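Local atomic coordinates of aminoglycoside 6-adenylyltransferase (Bacillus subtilis, PDB entry 2PBE), a protein that transfers AMP from ATP to the 6-oxygen of streptomycin or streptidine, also uses GTP on streptomycin, and so mediates bacterial resistance to streptomycin. Residues F16-T27 / D46-F57. Numbering follows the deposited sequence.
Sequences FALNDERIRLVT and DISYFVTDVESF
A classic beta bulge marks the antiparallel pairing of strands 23-27 and 46-51, neighbours in the mixed sheet of the nucleotidyltransferase domain. Arg-24 and Leu-25 both face Phe-50, whose O accepts from Arg-24 N at 2.9 Å and weakly from Leu-25 N; Phe-50 N returns a bond to Leu-25 O. Beyond the bulge, Thr-27 and Ser-48 form a hydrogen-bonded pair. On the sheet face of Ile-23, Val-26 and Tyr-49, helix 6-19 packs over the strands. The apolar CD1 methyl of Ile-23 sits over one face of the Tyr-49 ring, a CH-pi contact 3.8 Å from its centroid, while Ala-17 CB, a small methyl that lets the helix come close to the sheet, meets Tyr-49 CE1. The Tyr-49 hydroxyl touches the edge of the Phe-16 ring and bonds to Phe-13 O, satisfying a buried polar group. Where strand 23-27 begins and strand 46-51 has ended, Arg-22 bends at chi2 (113°) and chi3, laying its flat guanidinium on Phe-57 in a stacked cation-pi contact, planes 19° apart. Asp-20 OD1 forms a salt bridge with Arg-22 NH1 through its syn lone pair, in the guanidinium plane, which helps fix the rotation of the group. Near that plane too, Ser-56 OG accepts from Arg-22 NH2 at 3.2 Å and, weakly, from Arg-22 NE.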
loop_
_atom_site.group_PDB
_atom_site.type_symbol
_atom_site.label_atom_id
_atom_site.label_comp_id
_atom_site.label_asym_id
_atom_site.label_seq_id
_atom_site.Cartn_x
_atom_site.Cartn_y
_atom_site.Cartn_z
ATOM N N PHE A 16 7.836 -2.183 10.708
ATOM C CA PHE A 16 7.831 -2.701 12.062
ATOM C C PHE A 16 6.530 -3.436 12.337
ATOM O O PHE A 16 6.534 -4.609 12.736
ATOM C CB PHE A 16 7.974 -1.576 13.075
ATOM C CG PHE A 16 7.994 -2.062 14.485
ATOM C CD1 PHE A 16 9.056 -2.877 14.946
ATOM C CD2 PHE A 16 6.947 -1.749 15.358
ATOM C CE1 PHE A 16 9.079 -3.384 16.271
ATOM C CE2 PHE A 16 6.943 -2.243 16.695
ATOM C CZ PHE A 16 8.006 -3.061 17.154
ATOM N N ALA A 17 5.421 -2.738 12.112
ATOM C CA ALA A 17 4.094 -3.280 12.343
ATOM C C ALA A 17 3.874 -4.586 11.596
ATOM O O ALA A 17 3.383 -5.557 12.177
ATOM C CB ALA A 17 3.054 -2.278 11.934
ATOM N N LEU A 18 4.255 -4.600 10.318
ATOM C CA LEU A 18 4.104 -5.774 9.466
ATOM C C LEU A 18 4.677 -7.046 10.068
ATOM O O LEU A 18 4.065 -8.111 9.996
ATOM C CB LEU A 18 4.773 -5.551 8.109
ATOM C CG LEU A 18 4.050 -4.751 7.018
ATOM C CD1 LEU A 18 4.982 -4.516 5.839
ATOM C CD2 LEU A 18 2.821 -5.507 6.565
ATOM N N ASN A 19 5.861 -6.931 10.658
ATOM C CA ASN A 19 6.523 -8.094 11.224
ATOM C C ASN A 19 6.157 -8.419 12.646
ATOM O O ASN A 19 6.429 -9.524 13.104
ATOM C CB ASN A 19 8.031 -7.928 11.125
ATOM C CG ASN A 19 8.490 -7.699 9.713
ATOM O OD1 ASN A 19 8.011 -8.342 8.784
ATOM N ND2 ASN A 19 9.438 -6.790 9.540
ATOM N N ASP A 20 5.536 -7.480 13.350
ATOM C CA ASP A 20 5.170 -7.749 14.729
ATOM C C ASP A 20 3.757 -8.306 14.878
ATOM O O ASP A 20 2.766 -7.662 14.524
ATOM C CB ASP A 20 5.348 -6.504 15.580
ATOM C CG ASP A 20 5.589 -6.847 17.024
ATOM O OD1 ASP A 20 6.630 -6.455 17.594
ATOM O OD2 ASP A 20 4.727 -7.533 17.588
ATOM N N GLU A 21 3.694 -9.522 15.413
ATOM C CA GLU A 21 2.446 -10.248 15.618
ATOM C C GLU A 21 1.474 -9.618 16.603
ATOM O O GLU A 21 0.284 -9.919 16.557
ATOM C CB GLU A 21 2.745 -11.697 16.024
ATOM C CG GLU A 21 3.252 -12.555 14.839
ATOM C CD GLU A 21 3.320 -14.044 15.132
ATOM O OE1 GLU A 21 2.359 -14.570 15.731
ATOM O OE2 GLU A 21 4.320 -14.696 14.745
ATOM N N ARG A 22 1.949 -8.752 17.502
ATOM C CA ARG A 22 1.031 -8.116 18.442
ATOM C C ARG A 22 0.326 -6.942 17.759
ATOM O O ARG A 22 -0.782 -6.566 18.154
ATOM C CB ARG A 22 1.751 -7.587 19.694
ATOM C CG ARG A 22 2.623 -8.577 20.434
ATOM C CD ARG A 22 4.065 -8.152 20.300
ATOM N NE ARG A 22 4.693 -7.739 21.546
ATOM C CZ ARG A 22 5.850 -7.089 21.617
ATOM N NH1 ARG A 22 6.511 -6.761 20.506
ATOM N NH2 ARG A 22 6.366 -6.787 22.811
ATOM N N ILE A 23 0.960 -6.363 16.743
ATOM C CA ILE A 23 0.356 -5.227 16.056
ATOM C C ILE A 23 -0.617 -5.700 14.987
ATOM O O ILE A 23 -0.229 -6.342 14.016
ATOM C CB ILE A 23 1.417 -4.310 15.433
ATOM C CG1 ILE A 23 2.396 -3.848 16.517
ATOM C CG2 ILE A 23 0.751 -3.070 14.839
ATOM C CD1 ILE A 23 3.577 -3.091 15.977
ATOM N N ARG A 24 -1.886 -5.356 15.188
ATOM C CA ARG A 24 -2.967 -5.743 14.284
ATOM C C ARG A 24 -3.475 -4.608 13.402
ATOM O O ARG A 24 -3.881 -4.832 12.275
ATOM C CB ARG A 24 -4.121 -6.310 15.111
ATOM C CG ARG A 24 -3.745 -7.559 15.906
ATOM C CD ARG A 24 -3.731 -8.780 15.013
ATOM N NE ARG A 24 -2.400 -9.334 14.834
ATOM C CZ ARG A 24 -2.080 -10.160 13.848
ATOM N NH1 ARG A 24 -2.999 -10.521 12.956
ATOM N NH2 ARG A 24 -0.839 -10.631 13.745
ATOM N N LEU A 25 -3.433 -3.388 13.909
ATOM C CA LEU A 25 -3.926 -2.228 13.173
ATOM C C LEU A 25 -2.949 -1.048 13.330
ATOM O O LEU A 25 -2.317 -0.893 14.375
ATOM C CB LEU A 25 -5.318 -1.861 13.710
ATOM C CG LEU A 25 -6.329 -0.998 12.940
ATOM C CD1 LEU A 25 -5.860 0.445 12.876
ATOM C CD2 LEU A 25 -6.521 -1.549 11.540
ATOM N N VAL A 26 -2.813 -0.236 12.286
ATOM C CA VAL A 26 -1.924 0.923 12.305
ATOM C C VAL A 26 -2.645 2.130 11.740
ATOM O O VAL A 26 -3.241 2.055 10.666
ATOM C CB VAL A 26 -0.660 0.667 11.470
ATOM C CG1 VAL A 26 0.243 1.887 11.497
ATOM C CG2 VAL A 26 0.080 -0.532 12.011
ATOM N N THR A 27 -2.552 3.249 12.453
ATOM C CA THR A 27 -3.214 4.481 12.038
ATOM C C THR A 27 -2.269 5.651 12.061
ATOM O O THR A 27 -1.309 5.651 12.826
ATOM C CB THR A 27 -4.360 4.813 12.969
ATOM O OG1 THR A 27 -5.234 3.688 13.058
ATOM C CG2 THR A 27 -5.130 5.995 12.460
ATOM N N ASP A 46 2.815 11.058 13.735
ATOM C CA ASP A 46 1.762 10.623 14.653
ATOM C C ASP A 46 1.278 9.252 14.272
ATOM O O ASP A 46 0.495 9.100 13.352
ATOM C CB ASP A 46 0.584 11.579 14.604
ATOM C CG ASP A 46 0.551 12.524 15.790
ATOM O OD1 ASP A 46 0.094 12.081 16.870
ATOM O OD2 ASP A 46 0.990 13.700 15.646
ATOM N N ILE A 47 1.778 8.252 14.974
ATOM C CA ILE A 47 1.447 6.874 14.691
ATOM C C ILE A 47 0.734 6.200 15.845
ATOM O O ILE A 47 0.991 6.510 17.002
ATOM C CB ILE A 47 2.729 6.087 14.402
ATOM C CG1 ILE A 47 3.583 6.851 13.384
ATOM C CG2 ILE A 47 2.393 4.688 13.900
ATOM C CD1 ILE A 47 2.934 7.054 12.011
ATOM N N SER A 48 -0.163 5.276 15.522
ATOM C CA SER A 48 -0.895 4.520 16.533
ATOM C C SER A 48 -0.907 3.052 16.132
ATOM O O SER A 48 -1.322 2.708 15.019
ATOM C CB SER A 48 -2.352 4.990 16.640
ATOM O OG SER A 48 -2.457 6.296 17.154
ATOM N N TYR A 49 -0.452 2.193 17.036
ATOM C CA TYR A 49 -0.447 0.751 16.804
ATOM C C TYR A 49 -1.491 0.112 17.702
ATOM O O TYR A 49 -1.424 0.244 18.926
ATOM C CB TYR A 49 0.901 0.118 17.171
ATOM C CG TYR A 49 2.106 0.481 16.325
ATOM C CD1 TYR A 49 1.991 0.671 14.922
ATOM C CD2 TYR A 49 3.400 0.510 16.910
ATOM C CE1 TYR A 49 3.151 0.873 14.117
ATOM C CE2 TYR A 49 4.562 0.711 16.120
ATOM C CZ TYR A 49 4.434 0.887 14.722
ATOM O OH TYR A 49 5.572 1.054 13.946
ATOM N N PHE A 50 -2.465 -0.573 17.106
ATOM C CA PHE A 50 -3.487 -1.250 17.905
ATOM C C PHE A 50 -2.903 -2.626 18.097
ATOM O O PHE A 50 -2.674 -3.344 17.120
ATOM C CB PHE A 50 -4.812 -1.295 17.160
ATOM C CG PHE A 50 -5.499 0.018 17.108
ATOM C CD1 PHE A 50 -6.541 0.309 17.992
ATOM C CD2 PHE A 50 -5.057 1.015 16.224
ATOM C CE1 PHE A 50 -7.145 1.595 18.012
ATOM C CE2 PHE A 50 -5.645 2.313 16.226
ATOM C CZ PHE A 50 -6.694 2.600 17.128
ATOM N N VAL A 51 -2.662 -2.984 19.348
ATOM C CA VAL A 51 -2.022 -4.243 19.661
ATOM C C VAL A 51 -2.842 -5.207 20.508
ATOM O O VAL A 51 -3.862 -4.848 21.077
ATOM C CB VAL A 51 -0.675 -3.973 20.366
ATOM C CG1 VAL A 51 0.109 -2.948 19.582
ATOM C CG2 VAL A 51 -0.906 -3.462 21.786
ATOM N N THR A 52 -2.362 -6.438 20.596
ATOM C CA THR A 52 -3.046 -7.447 21.386
ATOM C C THR A 52 -2.663 -7.301 22.866
ATOM O O THR A 52 -3.549 -7.205 23.729
ATOM C CB THR A 52 -2.685 -8.866 20.896
ATOM O OG1 THR A 52 -1.259 -8.991 20.826
ATOM C CG2 THR A 52 -3.289 -9.129 19.533
ATOM N N ASP A 53 -1.356 -7.263 23.145
ATOM C CA ASP A 53 -0.834 -7.150 24.509
ATOM C C ASP A 53 -0.076 -5.861 24.755
ATOM O O ASP A 53 1.119 -5.765 24.476
ATOM C CB ASP A 53 0.110 -8.307 24.804
ATOM C CG ASP A 53 0.460 -8.419 26.285
ATOM O OD1 ASP A 53 0.375 -7.414 27.033
ATOM O OD2 ASP A 53 0.845 -9.536 26.697
ATOM N N VAL A 54 -0.757 -4.887 25.328
ATOM C CA VAL A 54 -0.112 -3.621 25.596
ATOM C C VAL A 54 1.042 -3.776 26.601
ATOM O O VAL A 54 2.134 -3.241 26.376
ATOM C CB VAL A 54 -1.180 -2.568 26.045
ATOM C CG1 VAL A 54 -1.977 -3.126 27.248
ATOM C CG2 VAL A 54 -0.532 -1.248 26.327
ATOM N N GLU A 55 0.815 -4.534 27.681
ATOM C CA GLU A 55 1.843 -4.761 28.713
ATOM C C GLU A 55 3.137 -5.391 28.159
ATOM O O GLU A 55 4.236 -5.185 28.710
ATOM C CB GLU A 55 1.285 -5.656 29.823
ATOM C CG GLU A 55 0.152 -5.028 30.636
ATOM C CD GLU A 55 0.549 -3.676 31.259
ATOM O OE1 GLU A 55 -0.141 -2.668 30.977
ATOM O OE2 GLU A 55 1.542 -3.618 32.031
ATOM N N SER A 56 2.985 -6.162 27.081
ATOM C CA SER A 56 4.106 -6.841 26.434
ATOM C C SER A 56 5.164 -5.831 26.020
ATOM O O SER A 56 6.371 -6.010 26.236
ATOM C CB SER A 56 3.600 -7.594 25.200
ATOM O OG SER A 56 4.560 -8.530 24.754
ATOM N N PHE A 57 4.695 -4.753 25.422
ATOM C CA PHE A 57 5.583 -3.709 24.965
ATOM C C PHE A 57 6.199 -2.995 26.146
ATOM O O PHE A 57 7.328 -2.529 26.084
ATOM C CB PHE A 57 4.806 -2.736 24.090
ATOM C CG PHE A 57 4.410 -3.313 22.765
ATOM C CD1 PHE A 57 5.320 -3.316 21.691
ATOM C CD2 PHE A 57 3.151 -3.911 22.596
ATOM C CE1 PHE A 57 4.992 -3.918 20.454
ATOM C CE2 PHE A 57 2.798 -4.522 21.365
ATOM C CZ PHE A 57 3.719 -4.531 20.290
#